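Local atomic coordinates of CysE, serine acetyltransferase (Brucella abortus, PDB entry 4HZD), a protein that probably transfers the acetyl group of acetyl-coenzyme A to L-serine, making O-acetylserine for cysteine biosynthesis. Residues Pro18-Ile23 against Pro49-Ala54. Residues are numbered along the deposited sequence; the frame is centred on the assembly and turned at random.
Sequences PIWHSI and PSLEEA
One face of the Trp-20 indole lies flat on the backbone that leads into helix 51-63. Leu-51 N sits over the centre of the ring system, 3.5 Å above its plane, and the carbonyl carbon of Ser-50 lies at the same height, offset toward the rim, so the Ser-50 to Leu-51 peptide lies nearly parallel to the indole. Pro-49 C and Ala-54 CB approach obliquely, the latter 4.1 Å from Trp-20 CZ3. With CG anti to the backbone N (chi1 -180°), the indole reaches straight across to this turn. Over the same face the Leu-51 side chain runs past in the opposite direction, its CB 3.6 Å from Trp-20 CE3. The leucine then forks: CD1 meets Ile-23 CD1 at 3.6 Å, where the two side chains cross at about a right angle, while CD2 reaches Ile-19 CG2 at 3.9 Å. No hydrogen bond joins the segments. The turn has its own fastening: Ser-50 is the N-cap, its OG accepting from Glu-53 N (3.2 Å, 157° at the hydrogen). The start of helix 18-33 packs on the N-terminal end of helix 51-63 and the loop before it, in the all-helical N-terminal part, apart from the left-handed beta-helix that holds coenzyme A. Ile-45 of helix 38-46 touches Trp-20, Ile-23 and Ala-54, Leu-91 of helix 87-101 packs on Leu-51, and Val-112 of helix 109-113 meets Ile-23 and Leu-51.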
# COMPACT_ATOMS: atom_id res chain seq x y z
N PRO A 18 -36.06 5.12 -3.73
CA PRO A 18 -36.07 3.78 -3.16
C PRO A 18 -34.80 2.98 -3.42
O PRO A 18 -34.50 2.05 -2.65
CB PRO A 18 -37.29 3.10 -3.84
CG PRO A 18 -37.50 3.90 -5.08
CD PRO A 18 -37.17 5.31 -4.68
N ILE A 19 -34.05 3.32 -4.47
CA ILE A 19 -32.81 2.59 -4.80
C ILE A 19 -31.79 2.82 -3.69
O ILE A 19 -31.27 1.86 -3.14
CB ILE A 19 -32.24 2.89 -6.22
CG1 ILE A 19 -33.17 2.35 -7.33
CG2 ILE A 19 -30.84 2.27 -6.39
CD1 ILE A 19 -32.91 2.95 -8.74
N TRP A 20 -31.53 4.08 -3.34
CA TRP A 20 -30.58 4.42 -2.24
C TRP A 20 -31.01 3.88 -0.90
O TRP A 20 -30.18 3.39 -0.11
CB TRP A 20 -30.44 5.92 -2.15
CG TRP A 20 -29.51 6.48 -1.09
CD1 TRP A 20 -29.75 7.57 -0.27
CD2 TRP A 20 -28.15 6.02 -0.73
NE1 TRP A 20 -28.66 7.83 0.54
CE2 TRP A 20 -27.67 6.94 0.31
CE3 TRP A 20 -27.31 4.98 -1.16
CZ2 TRP A 20 -26.41 6.80 0.89
CZ3 TRP A 20 -26.04 4.86 -0.59
CH2 TRP A 20 -25.61 5.73 0.43
N HIS A 21 -32.30 3.99 -0.59
CA HIS A 21 -32.77 3.51 0.71
C HIS A 21 -32.65 2.03 0.83
O HIS A 21 -32.25 1.53 1.88
CB HIS A 21 -34.20 3.99 1.04
CG HIS A 21 -34.31 5.49 1.14
ND1 HIS A 21 -35.20 6.20 0.41
CD2 HIS A 21 -33.58 6.42 1.89
CE1 HIS A 21 -35.06 7.52 0.68
NE2 HIS A 21 -34.06 7.65 1.58
N SER A 22 -32.99 1.28 -0.22
CA SER A 22 -32.80 -0.18 -0.16
C SER A 22 -31.33 -0.53 -0.00
O SER A 22 -30.99 -1.46 0.73
CB SER A 22 -33.34 -0.92 -1.39
OG SER A 22 -34.59 -0.41 -1.72
N ILE A 23 -30.46 0.17 -0.73
CA ILE A 23 -29.04 -0.10 -0.63
C ILE A 23 -28.53 0.16 0.81
O ILE A 23 -27.80 -0.64 1.33
CB ILE A 23 -28.20 0.70 -1.66
CG1 ILE A 23 -28.37 0.06 -3.05
CG2 ILE A 23 -26.71 0.74 -1.26
CD1 ILE A 23 -27.97 1.00 -4.19
N PRO A 49 -23.27 10.19 2.34
CA PRO A 49 -24.60 10.82 2.42
C PRO A 49 -25.43 10.67 1.14
O PRO A 49 -26.55 11.20 1.09
CB PRO A 49 -24.28 12.30 2.65
CG PRO A 49 -22.96 12.50 1.98
CD PRO A 49 -22.20 11.18 2.10
N SER A 50 -24.90 9.98 0.12
CA SER A 50 -25.66 9.83 -1.13
C SER A 50 -25.21 8.61 -1.93
O SER A 50 -24.07 8.13 -1.78
CB SER A 50 -25.56 11.11 -2.00
OG SER A 50 -24.24 11.30 -2.52
N LEU A 51 -26.10 8.10 -2.78
CA LEU A 51 -25.75 7.01 -3.67
C LEU A 51 -24.62 7.43 -4.59
O LEU A 51 -23.70 6.66 -4.82
CB LEU A 51 -27.00 6.54 -4.43
CG LEU A 51 -26.82 5.43 -5.47
CD1 LEU A 51 -26.25 4.14 -4.86
CD2 LEU A 51 -28.19 5.15 -6.06
N GLU A 52 -24.66 8.67 -5.10
CA GLU A 52 -23.60 9.17 -5.98
C GLU A 52 -22.23 9.07 -5.33
O GLU A 52 -21.25 8.62 -5.95
CB GLU A 52 -23.85 10.63 -6.36
CG GLU A 52 -25.04 10.88 -7.27
CD GLU A 52 -26.39 11.03 -6.55
OE1 GLU A 52 -26.54 10.79 -5.33
OE2 GLU A 52 -27.36 11.38 -7.24
N GLU A 53 -22.16 9.48 -4.08
CA GLU A 53 -20.92 9.42 -3.32
C GLU A 53 -20.46 7.99 -3.02
O GLU A 53 -19.28 7.71 -3.11
CB GLU A 53 -20.97 10.29 -2.07
CG GLU A 53 -20.77 11.76 -2.39
CD GLU A 53 -21.19 12.64 -1.22
OE1 GLU A 53 -20.31 13.32 -0.66
OE2 GLU A 53 -22.40 12.61 -0.84
N ALA A 54 -21.40 7.08 -2.72
CA ALA A 54 -21.04 5.66 -2.58
C ALA A 54 -20.42 5.04 -3.87
O ALA A 54 -19.43 4.28 -3.77
CB ALA A 54 -22.27 4.84 -2.17